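Protein Niban 2 (Homo sapiens, PDB 7CTP) may help suppress apoptosis and promote melanoma cell invasion, seen here as the part that carries the PH domain and a long helical region. Local coordinates at residues A[345-348]-A[349-352]; A[357-360]-A[361-365]; A[484-487]-A[488-491]; A[491-494]-A[495-499]. All coordinates share one frame; numbering follows the deposited sequence.

In the fold
All four contacts are short pieces, about two turns each, of two helices that pack on each other: contacts 1 and 2 lie in series on helix 342-378, contacts 3 and 4 on helix 464-511, where they share Phe491. Contact 4 is buried, whereas the other three each have a buried side and a more exposed one. The two helices meet where Leu349 packs on Phe491 and Ala494, joining contact 1 to contacts 3 and 4, and where Phe357 of contact 2 packs on Arg487 and Val486 of contact 3. Chemistry follows place: a proline bends contact 1, water joins two acids in contact 2, and contacts 3 and 4 set arginines beside buried apolar side chains.

Contact 1: residues A[345-348]-A[349-352]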
loop_
_atom_site.group_PDB
_atom_site.type_symbol
_atom_site.label_atom_id
_atom_site.label_comp_id
_atom_site.label_asym_id
_atom_site.label_seq_id
_atom_site.Cartn_x
_atom_site.Cartn_y
_atom_site.Cartn_z
ATOM N N ILE A 345 -5.305 -1.734 -21.293
ATOM C CA ILE A 345 -4.843 -1.624 -19.912
ATOM C C ILE A 345 -5.768 -2.389 -18.980
ATOM O O ILE A 345 -5.313 -3.114 -18.087
ATOM C CB ILE A 345 -4.724 -0.144 -19.503
ATOM C CG1 ILE A 345 -3.656 0.552 -20.346
ATOM C CG2 ILE A 345 -4.379 -0.033 -18.016
ATOM C CD1 ILE A 345 -3.696 2.060 -20.245
ATOM N N LEU A 346 -7.080 -2.255 -19.187
ATOM C CA LEU A 346 -8.050 -2.999 -18.391
ATOM C C LEU A 346 -7.845 -4.501 -18.538
ATOM O O LEU A 346 -7.873 -5.240 -17.545
ATOM C CB LEU A 346 -9.468 -2.597 -18.795
ATOM C CG LEU A 346 -10.632 -3.239 -18.041
ATOM C CD1 LEU A 346 -10.520 -2.984 -16.551
ATOM C CD2 LEU A 346 -11.947 -2.712 -18.578
ATOM N N GLU A 347 -7.623 -4.972 -19.773
ATOM C CA GLU A 347 -7.401 -6.398 -19.995
ATOM C C GLU A 347 -6.181 -6.887 -19.225
ATOM O O GLU A 347 -6.212 -7.957 -18.608
ATOM C CB GLU A 347 -7.250 -6.713 -21.487
ATOM C CG GLU A 347 -7.252 -8.230 -21.773
ATOM C CD GLU A 347 -6.483 -8.624 -23.031
ATOM O OE1 GLU A 347 -6.417 -7.821 -23.989
ATOM O OE2 GLU A 347 -5.944 -9.754 -23.056
ATOM N N ALA A 348 -5.099 -6.106 -19.238
ATOM C CA ALA A 348 -3.881 -6.505 -18.538
ATOM C C ALA A 348 -4.126 -6.641 -17.042
ATOM O O ALA A 348 -3.542 -7.511 -16.384
ATOM C CB ALA A 348 -2.767 -5.495 -18.800
ATOM N N LEU A 349 -4.982 -5.787 -16.486
ATOM C CA LEU A 349 -5.244 -5.828 -15.051
ATOM C C LEU A 349 -6.260 -6.900 -14.690
ATOM O O LEU A 349 -6.176 -7.514 -13.619
ATOM C CB LEU A 349 -5.757 -4.471 -14.587
ATOM C CG LEU A 349 -5.781 -4.222 -13.087
ATOM C CD1 LEU A 349 -4.363 -4.157 -12.533
ATOM C CD2 LEU A 349 -6.534 -2.939 -12.821
ATOM N N MET A 350 -7.229 -7.124 -15.572
ATOM C CA MET A 350 -8.372 -7.958 -15.236
ATOM C C MET A 350 -7.987 -9.421 -15.099
ATOM O O MET A 350 -8.455 -10.117 -14.189
ATOM C CB MET A 350 -9.435 -7.802 -16.305
ATOM C CG MET A 350 -9.103 -8.253 -17.691
ATOM S SD MET A 350 -10.494 -8.929 -18.627
ATOM C CE MET A 350 -10.610 -10.573 -17.921
ATOM N N VAL A 351 -7.148 -9.904 -16.003
ATOM C CA VAL A 351 -6.883 -11.332 -16.128
ATOM C C VAL A 351 -6.224 -11.855 -14.855
ATOM O O VAL A 351 -6.793 -12.753 -14.214
ATOM C CB VAL A 351 -6.056 -11.625 -17.392
ATOM C CG1 VAL A 351 -5.665 -13.100 -17.438
ATOM C CG2 VAL A 351 -6.859 -11.251 -18.625
ATOM N N PRO A 352 -5.066 -11.333 -14.421
ATOM C CA PRO A 352 -4.474 -11.886 -13.194
ATOM C C PRO A 352 -5.318 -11.618 -11.959
ATOM O O PRO A 352 -5.418 -12.489 -11.088
ATOM C CB PRO A 352 -3.109 -11.188 -13.116
ATOM C CG PRO A 352 -3.304 -9.918 -13.867
ATOM C CD PRO A 352 -4.218 -10.265 -14.987
#
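Ala348 and Pro352 meet at a proline kink, a local contact between successive turns of helix 342-378, near its start. Pro352 has no N-H to give, and its ring carbon CD stands in the donor's place, 3.2 Å from Ala348 O, with CG also against that oxygen. The bonding of the turn before is uneven. Met350 N makes a bond of 2.8 Å to Leu346 O, the carbonyl pointing almost straight at the nitrogen. Leu349 N bonds to Ile345 O at 3.1 Å and adds a weak bond to Leu346 O. Val351 N reaches Glu347 O only weakly, at 3.4 Å. The Met350 side chain starts from the crowded position, CG between its own N and carbonyl carbon (chi1 64°). This presses CG against the backbone of the turn before, 3.0 Å from Glu347 O and 3.3 Å from Leu346 O, before the chain bends away at chi2 and chi3. Val351 CG2 touches the same Glu347 O at 3.4 Å. On the buried side Leu346 and Leu349 pack on Phe491 of helix 464-511, and Leu346 also on Val552 of helix 532-555. Beyond the turn, the hydroxyls of Thr353 and Ser354 bond to Leu349 O and Met350 O. Carbon replaces a donor at Ala348 O, and the weak bond at Val351 fits a turn opened by the proline ring.

Contact 2: residues A[357-360]-A[361-365]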
loop_
_atom_site.group_PDB
_atom_site.type_symbol
_atom_site.label_atom_id
_atom_site.label_comp_id
_atom_site.label_asym_id
_atom_site.label_seq_id
_atom_site.Cartn_x
_atom_site.Cartn_y
_atom_site.Cartn_z
ATOM N N PHE A 357 -8.802 -13.790 -7.488
ATOM C CA PHE A 357 -10.034 -13.862 -6.704
ATOM C C PHE A 357 -10.686 -15.232 -6.840
ATOM O O PHE A 357 -11.239 -15.764 -5.871
ATOM C CB PHE A 357 -10.997 -12.756 -7.133
ATOM C CG PHE A 357 -10.738 -11.420 -6.471
ATOM C CD1 PHE A 357 -9.639 -10.653 -6.826
ATOM C CD2 PHE A 357 -11.601 -10.932 -5.504
ATOM C CE1 PHE A 357 -9.398 -9.433 -6.225
ATOM C CE2 PHE A 357 -11.366 -9.703 -4.895
ATOM C CZ PHE A 357 -10.265 -8.956 -5.260
ATOM N N THR A 358 -10.616 -15.824 -8.034
ATOM C CA THR A 358 -11.111 -17.187 -8.209
ATOM C C THR A 358 -10.292 -18.190 -7.399
ATOM O O THR A 358 -10.851 -19.121 -6.804
ATOM C CB THR A 358 -11.118 -17.550 -9.691
ATOM O OG1 THR A 358 -12.065 -16.716 -10.367
ATOM C CG2 THR A 358 -11.505 -19.015 -9.885
ATOM N N GLU A 359 -8.969 -18.004 -7.339
ATOM C CA GLU A 359 -8.137 -18.891 -6.531
ATOM C C GLU A 359 -8.474 -18.772 -5.046
ATOM O O GLU A 359 -8.496 -19.780 -4.331
ATOM C CB GLU A 359 -6.656 -18.605 -6.787
ATOM C CG GLU A 359 -5.684 -19.515 -6.018
ATOM C CD GLU A 359 -5.641 -20.956 -6.539
ATOM O OE1 GLU A 359 -4.997 -21.794 -5.877
ATOM O OE2 GLU A 359 -6.233 -21.245 -7.599
ATOM N N VAL A 360 -8.753 -17.554 -4.562
ATOM C CA VAL A 360 -9.217 -17.396 -3.183
ATOM C C VAL A 360 -10.471 -18.235 -2.948
ATOM O O VAL A 360 -10.591 -18.942 -1.942
ATOM C CB VAL A 360 -9.478 -15.913 -2.872
ATOM C CG1 VAL A 360 -10.242 -15.782 -1.544
ATOM C CG2 VAL A 360 -8.154 -15.155 -2.830
ATOM N N ARG A 361 -11.415 -18.165 -3.884
ATOM C CA ARG A 361 -12.642 -18.949 -3.795
ATOM C C ARG A 361 -12.332 -20.440 -3.731
ATOM O O ARG A 361 -12.886 -21.171 -2.901
ATOM C CB ARG A 361 -13.533 -18.628 -4.995
ATOM C CG ARG A 361 -14.991 -19.107 -4.902
ATOM C CD ARG A 361 -15.625 -19.090 -6.290
ATOM N NE ARG A 361 -17.086 -19.109 -6.262
ATOM C CZ ARG A 361 -17.820 -20.217 -6.239
ATOM N NH1 ARG A 361 -17.226 -21.402 -6.225
ATOM N NH2 ARG A 361 -19.146 -20.140 -6.230
ATOM N N ASP A 362 -11.423 -20.902 -4.591
ATOM C CA ASP A 362 -11.101 -22.324 -4.631
ATOM C C ASP A 362 -10.413 -22.771 -3.349
ATOM O O ASP A 362 -10.686 -23.864 -2.840
ATOM C CB ASP A 362 -10.230 -22.624 -5.851
ATOM C CG ASP A 362 -10.957 -22.384 -7.161
ATOM O OD1 ASP A 362 -12.191 -22.157 -7.128
ATOM O OD2 ASP A 362 -10.301 -22.420 -8.226
ATOM N N VAL A 363 -9.519 -21.939 -2.808
ATOM C CA VAL A 363 -8.845 -22.293 -1.564
ATOM C C VAL A 363 -9.843 -22.328 -0.413
ATOM O O VAL A 363 -9.790 -23.211 0.453
ATOM C CB VAL A 363 -7.691 -21.310 -1.289
ATOM C CG1 VAL A 363 -7.196 -21.453 0.144
ATOM C CG2 VAL A 363 -6.533 -21.567 -2.264
ATOM N N PHE A 364 -10.766 -21.364 -0.392
ATOM C CA PHE A 364 -11.802 -21.329 0.636
ATOM C C PHE A 364 -12.665 -22.583 0.571
ATOM O O PHE A 364 -12.905 -23.245 1.587
ATOM C CB PHE A 364 -12.656 -20.078 0.446
ATOM C CG PHE A 364 -13.876 -20.032 1.317
ATOM C CD1 PHE A 364 -13.760 -19.956 2.697
ATOM C CD2 PHE A 364 -15.140 -20.057 0.751
ATOM C CE1 PHE A 364 -14.887 -19.911 3.501
ATOM C CE2 PHE A 364 -16.271 -20.012 1.548
ATOM C CZ PHE A 364 -16.144 -19.938 2.920
ATOM N N PHE A 365 -13.117 -22.923 -0.634
ATOM C CA PHE A 365 -13.956 -24.102 -0.850
ATOM C C PHE A 365 -13.258 -25.375 -0.390
ATOM O O PHE A 365 -13.876 -26.233 0.256
ATOM C CB PHE A 365 -14.318 -24.182 -2.331
ATOM C CG PHE A 365 -15.340 -25.225 -2.668
ATOM C CD1 PHE A 365 -16.685 -24.906 -2.681
ATOM C CD2 PHE A 365 -14.957 -26.510 -3.011
ATOM C CE1 PHE A 365 -17.639 -25.853 -3.005
ATOM C CE2 PHE A 365 -15.914 -27.460 -3.338
ATOM C CZ PHE A 365 -17.250 -27.129 -3.333
HETATM O O HOH W 1 -8.238 -21.006 -9.350
#
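Asp362 turns its side chain back beside Thr358, one turn earlier in helix 342-378. Its CB rests 3.7 Å from both Thr358 O and Glu359 O. CG is turned opposite to the carbonyl carbon of Asp362 (chi1 -65°), which swings the carboxylate toward the preceding turn and leaves CG 3.3 Å from Thr358 O. OD1 lies equally near that oxygen, but both are acceptors and no bond joins them; Thr358 O is instead taken by Asp362 N at 2.9 Å. OD2 passes Thr358 CG2 at 4.0 Å, the two side chains running alongside each other in the same direction. At the tip OD2 accepts a hydrogen bond from a water, 2.7 Å away, and the same water donates to Glu359 OE2, also at 2.7 Å. It bridges two acids whose oxygens OD2 and OE2 stand 4.3 Å apart, and its two donated protons probably ease their repulsion. The other Glu359 oxygen, OE1, is bonded to Ser403. On the neighbouring flank Arg361 runs out extended to a salt bridge with Asp480, while Phe357, Val360 and Phe364 face helix 464-511. Regular bonds from each N-H to the carbonyl four residues back, such as Val363 N to Glu359 O, complete an amphipathic piece of a long alpha-helix packed against neighbouring helices, with a water-bridged acidic pair on its polar side.

Contact 3: residues A[484-487]-A[488-491]; sequences SSVR and KRFF
Arg487 O accepts the shortest bond of this turn, from Phe491 N at 2.8 Å and with an N-H...O angle of 164°. The same oxygen lies over one face of the Phe491 ring, 3.0 Å above its plane and displaced toward the rim. With CG of Phe491 opposite to its carbonyl carbon (chi1 -60°), the ring leans back along the helix, and its CE2 reaches Arg487 CB at 3.8 Å. Arg487 therefore has its backbone oxygen and the root of its side chain both against the ring. Farther out, Arg487 NE is bonded to Ser483 OG, and NH1 makes a weak bond to Ser354. On another flank Arg489 bends at chi3 (-32°) and turns its guanidinium back over Val486, whose CA lies 4.3 Å above one face, displaced toward the rim; Val486 CG2 is 4.3 Å from Arg489 NH2. Lys488 CB touches Ser484 O at 3.4 Å, the oxygen to which Lys488 N is bonded. The turn is wedged among three helices: Arg487 and Phe491 face helix 342-378, Val486 and Phe490 face helix 422-455, and the Lys488 side chain touches Leu549 and Val552 of helix 532-555.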
loop_
_atom_site.group_PDB
_atom_site.type_symbol
_atom_site.label_atom_id
_atom_site.label_comp_id
_atom_site.label_asym_id
_atom_site.label_seq_id
_atom_site.Cartn_x
_atom_site.Cartn_y
_atom_site.Cartn_z
ATOM N N SER A 484 -17.141 -9.405 -7.405
ATOM C CA SER A 484 -17.408 -8.578 -8.576
ATOM C C SER A 484 -17.480 -7.100 -8.202
ATOM O O SER A 484 -16.981 -6.242 -8.941
ATOM C CB SER A 484 -18.700 -9.031 -9.253
ATOM O OG SER A 484 -19.175 -8.027 -10.133
ATOM N N SER A 485 -18.098 -6.786 -7.058
ATOM C CA SER A 485 -18.129 -5.407 -6.577
ATOM C C SER A 485 -16.719 -4.884 -6.343
ATOM O O SER A 485 -16.360 -3.796 -6.810
ATOM C CB SER A 485 -18.944 -5.314 -5.287
ATOM O OG SER A 485 -20.308 -5.601 -5.537
ATOM N N VAL A 486 -15.905 -5.667 -5.633
ATOM C CA VAL A 486 -14.561 -5.231 -5.274
ATOM C C VAL A 486 -13.699 -5.089 -6.518
ATOM O O VAL A 486 -12.961 -4.108 -6.667
ATOM C CB VAL A 486 -13.943 -6.203 -4.252
ATOM C CG1 VAL A 486 -12.437 -5.930 -4.088
ATOM C CG2 VAL A 486 -14.657 -6.080 -2.910
ATOM N N ARG A 487 -13.798 -6.045 -7.446
ATOM C CA ARG A 487 -12.970 -5.976 -8.645
ATOM C C ARG A 487 -13.370 -4.808 -9.541
ATOM O O ARG A 487 -12.498 -4.123 -10.089
ATOM C CB ARG A 487 -13.020 -7.305 -9.400
ATOM C CG ARG A 487 -12.069 -8.330 -8.796
ATOM C CD ARG A 487 -12.078 -9.638 -9.567
ATOM N NE ARG A 487 -13.342 -10.347 -9.390
ATOM C CZ ARG A 487 -14.098 -10.768 -10.397
ATOM N NH1 ARG A 487 -13.705 -10.541 -11.643
ATOM N NH2 ARG A 487 -15.238 -11.409 -10.162
ATOM N N LYS A 488 -14.671 -4.531 -9.687
ATOM C CA LYS A 488 -15.062 -3.403 -10.530
ATOM C C LYS A 488 -14.529 -2.090 -9.975
ATOM O O LYS A 488 -14.049 -1.233 -10.729
ATOM C CB LYS A 488 -16.576 -3.311 -10.689
ATOM C CG LYS A 488 -16.944 -2.198 -11.700
ATOM C CD LYS A 488 -18.237 -1.456 -11.364
ATOM C CE LYS A 488 -18.248 -0.043 -11.961
ATOM N NZ LYS A 488 -18.420 -0.023 -13.449
ATOM N N ARG A 489 -14.634 -1.908 -8.656
ATOM C CA ARG A 489 -14.106 -0.707 -8.013
ATOM C C ARG A 489 -12.597 -0.616 -8.191
ATOM O O ARG A 489 -12.049 0.469 -8.439
ATOM C CB ARG A 489 -14.472 -0.709 -6.530
ATOM C CG ARG A 489 -14.122 0.571 -5.762
ATOM C CD ARG A 489 -14.361 0.364 -4.262
ATOM N NE ARG A 489 -15.473 -0.556 -4.012
ATOM C CZ ARG A 489 -15.502 -1.471 -3.042
ATOM N NH1 ARG A 489 -14.476 -1.606 -2.207
ATOM N NH2 ARG A 489 -16.566 -2.254 -2.905
ATOM N N PHE A 490 -11.914 -1.755 -8.080
ATOM C CA PHE A 490 -10.464 -1.787 -8.208
ATOM C C PHE A 490 -10.033 -1.430 -9.624
ATOM O O PHE A 490 -9.098 -0.645 -9.822
ATOM C CB PHE A 490 -9.956 -3.170 -7.805
ATOM C CG PHE A 490 -8.492 -3.399 -8.067
ATOM C CD1 PHE A 490 -7.523 -2.704 -7.356
ATOM C CD2 PHE A 490 -8.089 -4.321 -9.015
ATOM C CE1 PHE A 490 -6.172 -2.932 -7.601
ATOM C CE2 PHE A 490 -6.745 -4.551 -9.259
ATOM C CZ PHE A 490 -5.787 -3.851 -8.549
ATOM N N PHE A 491 -10.719 -1.986 -10.628
ATOM C CA PHE A 491 -10.371 -1.690 -12.015
ATOM C C PHE A 491 -10.635 -0.227 -12.348
ATOM O O PHE A 491 -9.846 0.406 -13.058
ATOM C CB PHE A 491 -11.154 -2.589 -12.974
ATOM C CG PHE A 491 -10.905 -4.057 -12.782
ATOM C CD1 PHE A 491 -9.679 -4.532 -12.351
ATOM C CD2 PHE A 491 -11.917 -4.968 -13.036
ATOM C CE1 PHE A 491 -9.470 -5.894 -12.179
ATOM C CE2 PHE A 491 -11.715 -6.317 -12.869
ATOM C CZ PHE A 491 -10.494 -6.788 -12.443
#

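Contact 4: residues A[491-494]-A[495-499]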
loop_
_atom_site.group_PDB
_atom_site.type_symbol
_atom_site.label_atom_id
_atom_site.label_comp_id
_atom_site.label_asym_id
_atom_site.label_seq_id
_atom_site.Cartn_x
_atom_site.Cartn_y
_atom_site.Cartn_z
ATOM N N PHE A 491 -10.719 -1.986 -10.628
ATOM C CA PHE A 491 -10.371 -1.690 -12.015
ATOM C C PHE A 491 -10.635 -0.227 -12.348
ATOM O O PHE A 491 -9.846 0.406 -13.058
ATOM C CB PHE A 491 -11.154 -2.589 -12.974
ATOM C CG PHE A 491 -10.905 -4.057 -12.782
ATOM C CD1 PHE A 491 -9.679 -4.532 -12.351
ATOM C CD2 PHE A 491 -11.917 -4.968 -13.036
ATOM C CE1 PHE A 491 -9.470 -5.894 -12.179
ATOM C CE2 PHE A 491 -11.715 -6.317 -12.869
ATOM C CZ PHE A 491 -10.494 -6.788 -12.443
ATOM N N ARG A 492 -11.759 0.312 -11.862
ATOM C CA ARG A 492 -12.085 1.717 -12.081
ATOM C C ARG A 492 -11.038 2.617 -11.441
ATOM O O ARG A 492 -10.532 3.550 -12.076
ATOM C CB ARG A 492 -13.483 2.003 -11.521
ATOM C CG ARG A 492 -13.844 3.474 -11.289
ATOM C CD ARG A 492 -14.885 3.570 -10.168
ATOM N NE ARG A 492 -15.437 4.910 -9.993
ATOM C CZ ARG A 492 -14.879 5.872 -9.262
ATOM N NH1 ARG A 492 -15.466 7.058 -9.163
ATOM N NH2 ARG A 492 -13.733 5.650 -8.631
ATOM N N GLU A 493 -10.696 2.333 -10.180
ATOM C CA GLU A 493 -9.677 3.098 -9.470
ATOM C C GLU A 493 -8.344 3.060 -10.206
ATOM O O GLU A 493 -7.701 4.099 -10.389
ATOM C CB GLU A 493 -9.519 2.566 -8.043
ATOM C CG GLU A 493 -8.310 3.149 -7.315
ATOM C CD GLU A 493 -8.047 2.546 -5.940
ATOM O OE1 GLU A 493 -8.294 3.255 -4.936
ATOM O OE2 GLU A 493 -7.567 1.389 -5.862
ATOM N N ALA A 494 -7.930 1.874 -10.667
ATOM C CA ALA A 494 -6.631 1.732 -11.319
ATOM C C ALA A 494 -6.592 2.479 -12.646
ATOM O O ALA A 494 -5.593 3.126 -12.977
ATOM C CB ALA A 494 -6.297 0.259 -11.522
ATOM N N LEU A 495 -7.672 2.388 -13.430
ATOM C CA LEU A 495 -7.720 3.113 -14.695
ATOM C C LEU A 495 -7.665 4.617 -14.471
ATOM O O LEU A 495 -7.014 5.340 -15.235
ATOM C CB LEU A 495 -8.980 2.738 -15.466
ATOM C CG LEU A 495 -8.991 1.340 -16.076
ATOM C CD1 LEU A 495 -10.342 1.083 -16.719
ATOM C CD2 LEU A 495 -7.896 1.252 -17.101
ATOM N N LEU A 496 -8.359 5.106 -13.442
ATOM C CA LEU A 496 -8.303 6.528 -13.112
ATOM C C LEU A 496 -6.902 6.935 -12.681
ATOM O O LEU A 496 -6.407 8.001 -13.063
ATOM C CB LEU A 496 -9.310 6.841 -12.008
ATOM C CG LEU A 496 -10.781 6.860 -12.418
ATOM C CD1 LEU A 496 -11.678 6.963 -11.211
ATOM C CD2 LEU A 496 -11.034 8.016 -13.371
ATOM N N GLN A 497 -6.244 6.093 -11.885
ATOM C CA GLN A 497 -4.916 6.428 -11.380
ATOM C C GLN A 497 -3.839 6.358 -12.456
ATOM O O GLN A 497 -2.770 6.943 -12.275
ATOM C CB GLN A 497 -4.566 5.513 -10.207
ATOM C CG GLN A 497 -5.368 5.854 -8.961
ATOM C CD GLN A 497 -5.078 4.943 -7.788
ATOM O OE1 GLN A 497 -4.053 4.265 -7.747
ATOM N NE2 GLN A 497 -5.957 4.965 -6.803
ATOM N N ILE A 498 -4.092 5.670 -13.567
ATOM C CA ILE A 498 -3.170 5.710 -14.701
ATOM C C ILE A 498 -3.485 6.874 -15.634
ATOM O O ILE A 498 -2.580 7.558 -16.122
ATOM C CB ILE A 498 -3.193 4.369 -15.455
ATOM C CG1 ILE A 498 -2.510 3.270 -14.627
ATOM C CG2 ILE A 498 -2.531 4.527 -16.829
ATOM C CD1 ILE A 498 -2.961 1.867 -14.974
ATOM N N SER A 499 -4.766 7.141 -15.878
ATOM C CA SER A 499 -5.140 8.080 -16.933
ATOM C C SER A 499 -5.109 9.537 -16.469
ATOM O O SER A 499 -4.723 10.424 -17.238
ATOM C CB SER A 499 -6.522 7.705 -17.469
ATOM O OG SER A 499 -7.513 7.850 -16.469
#
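Leu495, Leu496, Gln497 and Ile498 each bond through their backbone N-H to the carbonyl oxygens of Phe491, Arg492, Glu493 and Ala494 in turn; the last bond, Ile498 N to Ala494 O, is the most bent at 137°. Leu495 O takes two donors, Ser499 OG at 2.8 Å and Ser499 N at 3.0 Å, which arrive from opposite faces of the carbonyl plane, so the buried hydroxyl is satisfied within its own helix. In van der Waals packing, Leu496 CD1 stands over one face of the guanidinium of the extended Arg492, 3.5 Å above its plane and toward the rim, and 3.6 Å from Arg492 NH2. Among polar side chains, Gln497 crosses Glu493 with amide and carboxylate planes 43° apart. Gln497 NE2 comes within 3.0 Å of Glu493 CG, a tight packing contact, and is 3.4 Å from Glu493 OE1 at an angle too poor for a bond. Gln497 OE1 is instead bonded to Arg431 NH2, which also forms a long, weak ion pair with Glu493 OE2. Helix 464-511 is thus enclosed here: Arg492, Leu495 and Leu496 pack on helix 532-555, Ala494, Gln497 and Ile498 on helix 422-455, and Phe491 and Ala494 on helix 342-378.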